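Local coordinates for diaminopimelate decarboxylase (Psychromonas ingrahamii, PDB 4XG1), which probably decarboxylates meso-2,6-diaminopimelate to L-lysine, the closing step of lysine biosynthesis, using pyridoxal 5'-phosphate in a homodimer, at residues 15-20 against 396-401; 213-218 against 233-238; 324-329 against 365-370; 386-391 against 407-412. All coordinates share one frame; numbering follows the deposited sequence.

Contact 1 of 4, residues 15-20 against 396-401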
loop_
_atom_site.group_PDB
_atom_site.type_symbol
_atom_site.label_atom_id
_atom_site.label_comp_id
_atom_site.label_asym_id
_atom_site.label_seq_id
_atom_site.Cartn_x
_atom_site.Cartn_y
_atom_site.Cartn_z
ATOM N N GLU B 15 23.582 15.117 6.447
ATOM C CA GLU B 15 24.994 14.960 6.767
ATOM C C GLU B 15 25.745 16.097 6.031
ATOM O O GLU B 15 25.333 17.266 6.126
ATOM C CB GLU B 15 25.447 13.549 6.422
ATOM C CG GLU B 15 24.661 12.513 7.214
ATOM C CD GLU B 15 25.177 11.091 7.091
ATOM O OE1 GLU B 15 26.337 10.905 6.632
ATOM O OE2 GLU B 15 24.418 10.154 7.441
ATOM N N GLY B 16 26.745 15.776 5.231
ATOM C CA GLY B 16 27.529 16.798 4.564
ATOM C C GLY B 16 26.961 17.403 3.290
ATOM O O GLY B 16 27.569 18.299 2.722
ATOM N N LEU B 17 25.791 16.957 2.839
ATOM C CA LEU B 17 25.301 17.377 1.541
ATOM C C LEU B 17 24.030 18.199 1.620
ATOM O O LEU B 17 23.114 17.908 2.410
ATOM C CB LEU B 17 25.061 16.166 0.674
ATOM C CG LEU B 17 26.271 15.432 0.109
ATOM C CD1 LEU B 17 25.776 14.200 -0.649
ATOM C CD2 LEU B 17 27.100 16.314 -0.825
ATOM N N PRO B 18 23.960 19.246 0.818
ATOM C CA PRO B 18 22.674 19.895 0.650
ATOM C C PRO B 18 21.656 18.927 0.005
ATOM O O PRO B 18 21.984 18.220 -0.939
ATOM C CB PRO B 18 22.963 21.074 -0.302
ATOM C CG PRO B 18 24.399 20.992 -0.655
ATOM C CD PRO B 18 24.975 19.720 -0.125
ATOM N N VAL B 19 20.432 18.947 0.508
ATOM C CA VAL B 19 19.402 18.089 -0.002
ATOM C C VAL B 19 19.096 18.473 -1.437
ATOM O O VAL B 19 18.925 17.617 -2.257
ATOM C CB VAL B 19 18.162 18.149 0.902
ATOM C CG1 VAL B 19 16.966 17.479 0.251
ATOM C CG2 VAL B 19 18.470 17.498 2.246
ATOM N N GLU B 20 19.072 19.758 -1.752
ATOM C CA GLU B 20 18.788 20.202 -3.117
ATOM C C GLU B 20 19.747 19.564 -4.119
ATOM O O GLU B 20 19.398 19.364 -5.268
ATOM C CB GLU B 20 18.857 21.726 -3.228
ATOM C CG GLU B 20 20.263 22.317 -3.282
ATOM C CD GLU B 20 20.278 23.846 -3.253
ATOM O OE1 GLU B 20 21.284 24.433 -2.794
ATOM O OE2 GLU B 20 19.285 24.474 -3.689
ATOM N N ASP B 396 26.188 9.357 2.773
ATOM C CA ASP B 396 27.296 9.059 3.665
ATOM C C ASP B 396 28.295 10.218 3.627
ATOM O O ASP B 396 29.010 10.413 2.638
ATOM C CB ASP B 396 27.978 7.774 3.241
ATOM C CG ASP B 396 28.996 7.338 4.235
ATOM O OD1 ASP B 396 29.239 8.149 5.184
ATOM O OD2 ASP B 396 29.513 6.183 4.104
ATOM N N GLY B 397 28.318 10.994 4.690
ATOM C CA GLY B 397 29.182 12.149 4.756
ATOM C C GLY B 397 28.913 13.115 3.636
ATOM O O GLY B 397 27.937 13.853 3.660
ATOM N N GLU B 398 29.775 13.080 2.630
ATOM C CA GLU B 398 29.636 13.949 1.460
ATOM C C GLU B 398 29.353 13.164 0.184
ATOM O O GLU B 398 29.371 13.732 -0.905
ATOM C CB GLU B 398 30.890 14.820 1.297
ATOM C CG GLU B 398 30.614 16.303 1.503
ATOM C CD GLU B 398 31.827 17.202 1.311
ATOM O OE1 GLU B 398 32.846 16.955 2.005
ATOM O OE2 GLU B 398 31.733 18.171 0.501
ATOM N N LYS B 399 29.097 11.870 0.331
ATOM C CA LYS B 399 28.771 10.992 -0.782
ATOM C C LYS B 399 27.329 10.473 -0.728
ATOM O O LYS B 399 26.851 10.062 0.330
ATOM C CB LYS B 399 29.716 9.818 -0.783
ATOM C CG LYS B 399 31.096 10.224 -1.260
ATOM C CD LYS B 399 32.128 9.152 -0.994
ATOM C CE LYS B 399 31.808 8.416 0.302
ATOM N NZ LYS B 399 32.854 7.454 0.715
ATOM N N ALA B 400 26.657 10.544 -1.877
ATOM C CA ALA B 400 25.276 10.074 -2.053
ATOM C C ALA B 400 25.262 8.870 -2.958
ATOM O O ALA B 400 25.798 8.919 -4.042
ATOM C CB ALA B 400 24.438 11.168 -2.670
ATOM N N PHE B 401 24.684 7.774 -2.498
ATOM C CA PHE B 401 24.558 6.605 -3.332
ATOM C C PHE B 401 23.097 6.211 -3.580
ATOM O O PHE B 401 22.210 6.331 -2.708
ATOM C CB PHE B 401 25.399 5.504 -2.752
ATOM C CG PHE B 401 25.660 4.375 -3.698
ATOM C CD1 PHE B 401 26.738 4.425 -4.577
ATOM C CD2 PHE B 401 24.851 3.223 -3.706
ATOM C CE1 PHE B 401 26.989 3.361 -5.440
ATOM C CE2 PHE B 401 25.119 2.157 -4.554
ATOM C CZ PHE B 401 26.176 2.234 -5.423
#
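E15 lays its side chain alongside the tip of the 396-399 turn and presents one carboxylate oxygen to the backbone. OE1 accepts the N-H of G397 at 2.8 Å, nearly along its own C-O axis, with an N-H...O angle of 159°. CG lies anti to the carbonyl carbon (chi1 -60°) and the chain is extended beyond it, the length a glutamate needs to span this gap. Its other oxygen, OE2, is taken up by S34 OG and A36 N, so the carboxylate is gripped from two parts of the chain. OE1 also comes within 4.3 Å of D396 OD1; the salt bridge from D396 OD2 to R35 probably offsets that like-charge approach.

The turn is the type II' reversal of a two-residue beta hairpin, closed by mutual bonds between D396 and K399, which joins strands 391-396 and 399-404. Glycine suits G397, whose phi is positive. G16 donates its N to G397 O at 2.8 Å, the donor tilted out of the carbonyl plane, and here too glycine fits, because a CB would run into that same oxygen. E398 brings its CG to 3.8 Å from G16 O.

L17 turns the end of its chain to the hairpin, where both methyls rest against the carbonyl of E398. CD2 lies 3.4 Å from E398 O, while CD1 reaches on to the methyl of A400, 3.9 Å from its CB. V22 of helix 19-26 touches both L17 and A400, giving the leucine an apolar setting. D396 also packs on L419 of the second subunit.

Contact 2 of 4, residues 213-218 against 233-238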
loop_
_atom_site.group_PDB
_atom_site.type_symbol
_atom_site.label_atom_id
_atom_site.label_comp_id
_atom_site.label_asym_id
_atom_site.label_seq_id
_atom_site.Cartn_x
_atom_site.Cartn_y
_atom_site.Cartn_z
ATOM N N GLU B 213 5.888 -3.867 32.296
ATOM C CA GLU B 213 4.771 -4.720 32.668
ATOM C C GLU B 213 4.804 -6.037 31.929
ATOM O O GLU B 213 4.606 -7.086 32.518
ATOM C CB GLU B 213 3.448 -4.008 32.467
ATOM C CG GLU B 213 2.337 -4.779 33.173
ATOM C CD GLU B 213 1.072 -3.988 33.466
ATOM O OE1 GLU B 213 1.001 -2.743 33.236
ATOM O OE2 GLU B 213 0.130 -4.626 33.963
ATOM N N ALA B 214 5.073 -5.984 30.639
ATOM C CA ALA B 214 5.152 -7.179 29.808
ATOM C C ALA B 214 6.316 -8.089 30.198
ATOM O O ALA B 214 6.170 -9.319 30.296
ATOM C CB ALA B 214 5.290 -6.778 28.344
ATOM N N LEU B 215 7.472 -7.474 30.404
ATOM C CA LEU B 215 8.617 -8.217 30.879
ATOM C C LEU B 215 8.329 -9.018 32.168
ATOM O O LEU B 215 8.448 -10.273 32.200
ATOM C CB LEU B 215 9.784 -7.261 31.096
ATOM C CG LEU B 215 11.044 -7.823 31.732
ATOM C CD1 LEU B 215 11.456 -9.080 30.999
ATOM C CD2 LEU B 215 12.115 -6.785 31.682
ATOM N N ASP B 216 7.907 -8.301 33.212
ATOM C CA ASP B 216 7.515 -8.934 34.485
ATOM C C ASP B 216 6.724 -10.208 34.262
ATOM O O ASP B 216 7.081 -11.256 34.776
ATOM C CB ASP B 216 6.720 -7.950 35.347
ATOM C CG ASP B 216 7.593 -6.800 35.899
ATOM O OD1 ASP B 216 8.842 -6.882 35.772
ATOM O OD2 ASP B 216 7.042 -5.809 36.442
ATOM N N LYS B 217 5.653 -10.143 33.491
ATOM C CA LYS B 217 4.755 -11.301 33.367
ATOM C C LYS B 217 5.351 -12.399 32.586
ATOM O O LYS B 217 4.951 -13.555 32.730
ATOM C CB LYS B 217 3.461 -10.903 32.707
ATOM C CG LYS B 217 3.014 -9.577 33.313
ATOM C CD LYS B 217 1.792 -9.784 34.149
ATOM C CE LYS B 217 1.190 -8.429 34.369
ATOM N NZ LYS B 217 -0.087 -8.546 35.095
ATOM N N LEU B 218 6.282 -12.056 31.716
ATOM C CA LEU B 218 6.985 -13.081 30.958
ATOM C C LEU B 218 8.087 -13.776 31.800
ATOM O O LEU B 218 8.299 -14.983 31.644
ATOM C CB LEU B 218 7.580 -12.500 29.659
ATOM C CG LEU B 218 6.574 -11.957 28.643
ATOM C CD1 LEU B 218 7.291 -11.232 27.513
ATOM C CD2 LEU B 218 5.653 -13.015 28.070
ATOM N N SER B 233 16.263 -20.251 26.738
ATOM C CA SER B 233 17.601 -19.680 26.458
ATOM C C SER B 233 17.569 -18.177 26.197
ATOM O O SER B 233 18.558 -17.461 26.473
ATOM C CB SER B 233 18.235 -20.373 25.258
ATOM O OG SER B 233 17.887 -21.749 25.244
ATOM N N HIS B 234 16.449 -17.695 25.636
ATOM C CA HIS B 234 16.288 -16.240 25.367
ATOM C C HIS B 234 14.849 -15.747 25.501
ATOM O O HIS B 234 13.883 -16.517 25.411
ATOM C CB HIS B 234 16.836 -15.873 23.977
ATOM C CG HIS B 234 16.068 -16.478 22.843
ATOM N ND1 HIS B 234 14.900 -15.927 22.354
ATOM C CD2 HIS B 234 16.293 -17.600 22.106
ATOM C CE1 HIS B 234 14.424 -16.692 21.387
ATOM N NE2 HIS B 234 15.258 -17.706 21.207
ATOM N N LEU B 235 14.758 -14.446 25.732
ATOM C CA LEU B 235 13.502 -13.737 25.822
ATOM C C LEU B 235 13.498 -12.595 24.824
ATOM O O LEU B 235 14.351 -11.689 24.892
ATOM C CB LEU B 235 13.343 -13.142 27.211
ATOM C CG LEU B 235 12.094 -12.275 27.415
ATOM C CD1 LEU B 235 10.834 -13.116 27.370
ATOM C CD2 LEU B 235 12.223 -11.542 28.735
ATOM N N ASP B 236 12.542 -12.651 23.902
ATOM C CA ASP B 236 12.422 -11.669 22.823
ATOM C C ASP B 236 11.289 -10.684 23.163
ATOM O O ASP B 236 10.122 -11.054 23.266
ATOM C CB ASP B 236 12.131 -12.428 21.513
ATOM C CG ASP B 236 12.138 -11.514 20.274
ATOM O OD1 ASP B 236 11.758 -10.327 20.348
ATOM O OD2 ASP B 236 12.427 -12.033 19.188
ATOM N N LEU B 237 11.645 -9.435 23.338
ATOM C CA LEU B 237 10.695 -8.409 23.726
ATOM C C LEU B 237 10.082 -7.573 22.589
ATOM O O LEU B 237 9.441 -6.554 22.827
ATOM C CB LEU B 237 11.385 -7.476 24.715
ATOM C CG LEU B 237 11.748 -8.198 26.000
ATOM C CD1 LEU B 237 12.578 -7.288 26.894
ATOM C CD2 LEU B 237 10.487 -8.676 26.727
ATOM N N GLY B 238 10.266 -8.018 21.354
ATOM C CA GLY B 238 9.685 -7.375 20.201
ATOM C C GLY B 238 10.206 -5.980 20.023
ATOM O O GLY B 238 11.299 -5.644 20.512
#
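L235 sends its two methyls to two residues one helical turn apart, L215 and L218: CD2 meets L215 CD1 at 3.4 Å, a tight fit, and CD1 meets L218 CD1 at 4.0 Å. Its CG stands opposite the backbone N (chi1 176°), which carries the fork out from strand 234-236 toward the helix. L215 adopts the same first torsion (chi1 174°), and this swings the end of a side chain that leaves the backbone obliquely over to the strand. L218 and L237 instead hold CG beside the backbone N. They run past one another from opposing sides, L218 CD1 lying 4.2 Å from L237 CD2; the same CD1 is the one that meets L235.

Helix 209-227 thus packs on strand 234-236 as part of the beta-alpha-beta crossover 192-198, 209-227, 234-236 of the TIM barrel. L218 and L235 also touch V197 of the first strand of the unit. D236, whose side chain leaves the strand away from the helix, accepts G238 N at its OD1 (2.9 Å), an Asx turn that bends the chain just beyond the strand. Glycine suits the positive phi at that bend.

The four branched leucines fit methyl beside methyl between the two segments. With no hydrogen bond or charge across the interface, cohesion here rests on dispersion, the exclusion of water and complementary shape.

Contact 3 of 4, residues 324-329 against 365-370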
loop_
_atom_site.group_PDB
_atom_site.type_symbol
_atom_site.label_atom_id
_atom_site.label_comp_id
_atom_site.label_asym_id
_atom_site.label_seq_id
_atom_site.Cartn_x
_atom_site.Cartn_y
_atom_site.Cartn_z
ATOM N N ILE B 324 8.445 20.341 5.860
ATOM C CA ILE B 324 9.276 21.516 5.985
ATOM C C ILE B 324 9.919 21.906 4.649
ATOM O O ILE B 324 10.121 21.060 3.787
ATOM C CB ILE B 324 10.391 21.300 7.015
ATOM C CG1 ILE B 324 11.379 20.251 6.544
ATOM C CG2 ILE B 324 9.779 20.913 8.334
ATOM C CD1 ILE B 324 12.514 20.025 7.514
ATOM N N PRO B 325 10.276 23.200 4.490
ATOM C CA PRO B 325 10.810 23.675 3.222
ATOM C C PRO B 325 12.266 23.298 3.085
ATOM O O PRO B 325 12.927 23.014 4.057
ATOM C CB PRO B 325 10.641 25.204 3.318
ATOM C CG PRO B 325 10.767 25.495 4.766
ATOM C CD PRO B 325 10.169 24.298 5.478
ATOM N N LEU B 326 12.751 23.306 1.857
ATOM C CA LEU B 326 14.129 22.968 1.582
ATOM C C LEU B 326 15.078 24.099 1.982
ATOM O O LEU B 326 16.257 23.864 2.267
ATOM C CB LEU B 326 14.251 22.647 0.103
ATOM C CG LEU B 326 15.521 21.931 -0.308
ATOM C CD1 LEU B 326 15.627 20.575 0.370
ATOM C CD2 LEU B 326 15.556 21.767 -1.820
ATOM N N ASN B 327 14.549 25.326 2.022
ATOM C CA ASN B 327 15.300 26.517 2.424
ATOM C C ASN B 327 14.479 27.463 3.317
ATOM O O ASN B 327 13.327 27.806 2.990
ATOM C CB ASN B 327 15.743 27.284 1.173
ATOM C CG ASN B 327 16.897 28.233 1.441
ATOM O OD1 ASN B 327 17.346 28.414 2.588
ATOM N ND2 ASN B 327 17.405 28.828 0.381
ATOM N N THR B 328 15.086 27.902 4.423
ATOM C CA THR B 328 14.453 28.883 5.319
ATOM C C THR B 328 14.640 30.330 4.861
ATOM O O THR B 328 13.811 31.186 5.180
ATOM C CB THR B 328 15.011 28.795 6.740
ATOM O OG1 THR B 328 16.425 28.625 6.672
ATOM C CG2 THR B 328 14.387 27.630 7.485
ATOM N N ASP B 329 15.704 30.596 4.107
ATOM C CA ASP B 329 15.952 31.939 3.592
ATOM C C ASP B 329 16.136 31.929 2.077
ATOM O O ASP B 329 17.268 31.958 1.584
ATOM N N GLY B 365 7.132 25.075 -7.894
ATOM C CA GLY B 365 8.501 24.690 -8.205
ATOM C C GLY B 365 9.347 24.420 -7.016
ATOM O O GLY B 365 10.401 23.819 -7.130
ATOM N N ASP B 366 8.907 24.846 -5.848
ATOM C CA ASP B 366 9.669 24.584 -4.606
ATOM C C ASP B 366 9.701 23.090 -4.232
ATOM O O ASP B 366 8.746 22.358 -4.486
ATOM C CB ASP B 366 9.033 25.346 -3.432
ATOM C CG ASP B 366 9.375 26.823 -3.422
ATOM O OD1 ASP B 366 10.440 27.191 -3.971
ATOM O OD2 ASP B 366 8.565 27.631 -2.856
ATOM N N TYR B 367 10.757 22.701 -3.537
ATOM C CA TYR B 367 10.882 21.388 -2.965
ATOM C C TYR B 367 10.472 21.366 -1.484
ATOM O O TYR B 367 10.862 22.231 -0.713
ATOM C CB TYR B 367 12.322 20.916 -3.063
ATOM C CG TYR B 367 12.736 20.584 -4.448
ATOM C CD1 TYR B 367 12.110 19.566 -5.147
ATOM C CD2 TYR B 367 13.772 21.252 -5.065
ATOM C CE1 TYR B 367 12.489 19.233 -6.438
ATOM C CE2 TYR B 367 14.159 20.933 -6.354
ATOM C CZ TYR B 367 13.503 19.917 -7.040
ATOM O OH TYR B 367 13.872 19.579 -8.317
ATOM N N LEU B 368 9.688 20.365 -1.087
ATOM C CA LEU B 368 9.343 20.130 0.316
ATOM C C LEU B 368 9.878 18.799 0.790
ATOM O O LEU B 368 10.103 17.898 0.019
ATOM C CB LEU B 368 7.850 20.135 0.502
ATOM C CG LEU B 368 7.155 21.449 0.209
ATOM C CD1 LEU B 368 5.656 21.310 0.288
ATOM C CD2 LEU B 368 7.635 22.460 1.225
ATOM N N VAL B 369 10.107 18.715 2.082
ATOM C CA VAL B 369 10.724 17.555 2.704
ATOM C C VAL B 369 9.706 17.073 3.723
ATOM O O VAL B 369 9.245 17.845 4.561
ATOM C CB VAL B 369 12.036 17.943 3.396
ATOM C CG1 VAL B 369 12.497 16.885 4.363
ATOM C CG2 VAL B 369 13.108 18.211 2.363
ATOM N N ILE B 370 9.359 15.792 3.636
ATOM C CA ILE B 370 8.442 15.157 4.575
ATOM C C ILE B 370 9.321 14.379 5.487
ATOM O O ILE B 370 10.069 13.497 5.036
ATOM C CB ILE B 370 7.499 14.215 3.842
ATOM C CG1 ILE B 370 6.792 15.023 2.771
ATOM C CG2 ILE B 370 6.473 13.616 4.775
ATOM C CD1 ILE B 370 6.258 14.173 1.664
#
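I324 turns CG1 into the position between its backbone N and carbonyl carbon (chi1 67°), which sets that atom 4.0 Å from V369 CB. L326 places CG opposite its backbone N (chi1 -165°), directing its methyls at Y367 and V369. The two strands, 323-325 and 367-371, form an antiparallel pair in the mixed sheet of the beta-rich domain that accompanies the TIM barrel in this decarboxylase family. I324 and V369 make a hydrogen-bonded pair: I324 N to V369 O and V369 N to I324 O are each 2.9 Å. The beta-branched residues suit the extended chain.

Next to them, P325 and L368 are a non-hydrogen-bonded pair, a position proline tolerates because its nitrogen has no hydrogen to give to the partner strand. P325 O is hydrogen-bonded to Y6 OH. L368 lays CD2 3.9 Å from P325 CA.

Past the end of the strand, L326 runs alongside Y367 in the same direction and lies roughly perpendicular to V369. Each methyl has its own partner: L326 CD1 sits 4.0 Å from V369 CG2, and L326 CD2 sits 3.6 Å from Y367 CB.

Contact 4 of 4, residues 386-391 against 407-412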
loop_
_atom_site.group_PDB
_atom_site.type_symbol
_atom_site.label_atom_id
_atom_site.label_comp_id
_atom_site.label_asym_id
_atom_site.label_seq_id
_atom_site.Cartn_x
_atom_site.Cartn_y
_atom_site.Cartn_z
ATOM N N SER B 386 -0.469 3.818 -11.723
ATOM C CA SER B 386 0.633 3.492 -12.584
ATOM C C SER B 386 1.726 4.520 -12.468
ATOM O O SER B 386 2.266 4.979 -13.465
ATOM C CB SER B 386 0.176 3.327 -14.040
ATOM O OG SER B 386 -0.627 2.150 -14.177
ATOM N N ARG B 387 2.050 4.856 -11.217
ATOM C CA ARG B 387 3.164 5.723 -10.880
ATOM C C ARG B 387 4.348 4.836 -10.556
ATOM O O ARG B 387 4.195 3.805 -9.934
ATOM C CB ARG B 387 2.818 6.579 -9.668
ATOM C CG ARG B 387 1.742 7.577 -9.980
ATOM C CD ARG B 387 1.152 8.238 -8.761
ATOM N NE ARG B 387 2.185 8.763 -7.873
ATOM C CZ ARG B 387 2.854 9.891 -8.037
ATOM N NH1 ARG B 387 2.604 10.652 -9.091
ATOM N NH2 ARG B 387 3.809 10.215 -7.172
ATOM N N CYS B 388 5.521 5.228 -10.993
ATOM C CA CYS B 388 6.753 4.511 -10.706
ATOM C C CYS B 388 7.208 4.761 -9.278
ATOM O O CYS B 388 7.130 5.872 -8.811
ATOM C CB CYS B 388 7.849 4.989 -11.649
ATOM S SG CYS B 388 7.515 4.482 -13.329
ATOM N N ARG B 389 7.701 3.737 -8.623
ATOM C CA ARG B 389 8.212 3.905 -7.305
ATOM C C ARG B 389 9.453 4.799 -7.295
ATOM O O ARG B 389 10.277 4.765 -8.221
ATOM C CB ARG B 389 8.503 2.565 -6.581
ATOM C CG ARG B 389 7.244 2.046 -5.934
ATOM C CD ARG B 389 7.437 0.828 -5.059
ATOM N NE ARG B 389 7.421 -0.404 -5.848
ATOM C CZ ARG B 389 6.911 -1.559 -5.463
ATOM N NH1 ARG B 389 6.984 -2.554 -6.304
ATOM N NH2 ARG B 389 6.314 -1.732 -4.290
ATOM N N ALA B 390 9.546 5.553 -6.218
ATOM C CA ALA B 390 10.554 6.546 -6.013
ATOM C C ALA B 390 11.937 5.971 -5.916
ATOM O O ALA B 390 12.136 4.810 -5.595
ATOM C CB ALA B 390 10.259 7.285 -4.714
ATOM N N ALA B 391 12.893 6.820 -6.213
ATOM C CA ALA B 391 14.289 6.489 -6.017
ATOM C C ALA B 391 14.569 6.588 -4.552
ATOM O O ALA B 391 13.946 7.368 -3.878
ATOM C CB ALA B 391 15.192 7.432 -6.800
ATOM N N GLU B 407 11.864 3.273 -10.469
ATOM C CA GLU B 407 11.328 2.361 -11.491
ATOM C C GLU B 407 11.112 3.073 -12.819
ATOM O O GLU B 407 10.811 4.260 -12.857
ATOM C CB GLU B 407 10.015 1.766 -11.042
ATOM C CG GLU B 407 10.179 0.896 -9.832
ATOM C CD GLU B 407 8.871 0.439 -9.250
ATOM O OE1 GLU B 407 7.782 1.021 -9.524
ATOM O OE2 GLU B 407 8.933 -0.576 -8.504
ATOM N N GLU B 408 11.301 2.352 -13.914
ATOM C CA GLU B 408 10.980 2.848 -15.252
ATOM C C GLU B 408 9.545 2.387 -15.607
ATOM O O GLU B 408 9.065 1.379 -15.115
ATOM C CB GLU B 408 11.925 2.270 -16.305
ATOM C CG GLU B 408 13.398 2.519 -16.073
ATOM C CD GLU B 408 13.797 3.953 -16.364
ATOM O OE1 GLU B 408 13.364 4.597 -17.360
ATOM O OE2 GLU B 408 14.610 4.463 -15.578
ATOM N N LEU B 409 8.903 3.147 -16.487
ATOM C CA LEU B 409 7.552 2.866 -16.895
ATOM C C LEU B 409 7.381 1.442 -17.405
ATOM O O LEU B 409 6.440 0.773 -17.018
ATOM C CB LEU B 409 7.085 3.816 -17.999
ATOM C CG LEU B 409 6.922 5.283 -17.670
ATOM C CD1 LEU B 409 6.580 6.036 -18.955
ATOM C CD2 LEU B 409 5.845 5.499 -16.634
ATOM N N LYS B 410 8.303 0.963 -18.218
ATOM C CA LYS B 410 8.197 -0.392 -18.761
ATOM C C LYS B 410 8.279 -1.504 -17.698
ATOM O O LYS B 410 7.886 -2.643 -17.956
ATOM C CB LYS B 410 9.201 -0.622 -19.883
ATOM C CG LYS B 410 10.663 -0.628 -19.433
ATOM C CD LYS B 410 11.688 -0.606 -20.529
ATOM C CE LYS B 410 11.625 0.704 -21.274
ATOM N NZ LYS B 410 12.730 1.575 -20.784
ATOM N N ASP B 411 8.708 -1.186 -16.491
ATOM C CA ASP B 411 8.618 -2.142 -15.391
ATOM C C ASP B 411 7.197 -2.305 -14.887
ATOM O O ASP B 411 6.916 -3.281 -14.180
ATOM C CB ASP B 411 9.509 -1.722 -14.199
ATOM C CG ASP B 411 11.008 -1.655 -14.556
ATOM O OD1 ASP B 411 11.424 -2.481 -15.425
ATOM O OD2 ASP B 411 11.751 -0.809 -13.908
ATOM N N LEU B 412 6.321 -1.336 -15.160
ATOM C CA LEU B 412 4.994 -1.360 -14.552
ATOM C C LEU B 412 4.200 -2.602 -14.953
ATOM O O LEU B 412 3.531 -3.179 -14.133
ATOM C CB LEU B 412 4.205 -0.115 -14.895
ATOM C CG LEU B 412 4.684 1.205 -14.263
ATOM C CD1 LEU B 412 4.004 2.369 -14.937
ATOM C CD2 LEU B 412 4.428 1.263 -12.796
#
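E407 meets R389 through both its backbone and its carboxylate, tying together the two loops that flank the 391-396/399-404 beta hairpin at the dimer interface. Its N-H goes to R389 O at 3.1 Å, in the carbonyl plane. Its side chain, extended beyond CG, reaches along the same residue: OE1 accepts R389 N at 2.9 Å, and OE2 takes R389 NE at 3.1 Å in a salt bridge. Both donors come from above the carboxylate plane, yet OE2 lies within the guanidinium plane, at its edge; the two planes are 74° apart. A glutamate has just the reach to serve backbone and guanidinium at once. N383 also donates to OE1, while R389 NH1 is held by N383 of the second subunit. Since the two R389 guanidinium groups approach each other across the interface, the negative charge of E407 probably eases their meeting.

The carbonyl of E407 lies against C388, whose CB is 3.3 Å from E407 O. D411 closes a turn on E408: its OD2 accepts E408 N, and its own N goes to E408 O. C388 is small enough to lie against this turn, its SG 3.8 Å from L409 CD2. Further on, L412 points back at the first loop, and its carbonyl is bound by R404 of the second subunit. Its two methyls each meet a carbonyl, CD2 standing 3.8 Å from R387 O and CD1 3.5 Å from S386 O.

In the fold
Contacts 1 and 3 are neighbours, their centres about 17 Å apart, and they touch directly where V19 CG1 packs 3.4 Å from L326 CD1. Contact 4 stands about 25 Å, centre to centre, from each of them. It crosses contact 1 along the chain, because the hairpin tip 396-399 falls between its two loops, and both reach the second subunit. Contact 2 belongs to the barrel, on the opposite side of the chain's centre from contacts 1 and 3, with its centre 40 Å or more from the other three. The side chain of its L237 is about 9 Å from the bound pyridoxal-lysine adduct, while the side chain of R387 in contact 4 is about 9 Å from that of C348, the predicted proton donor.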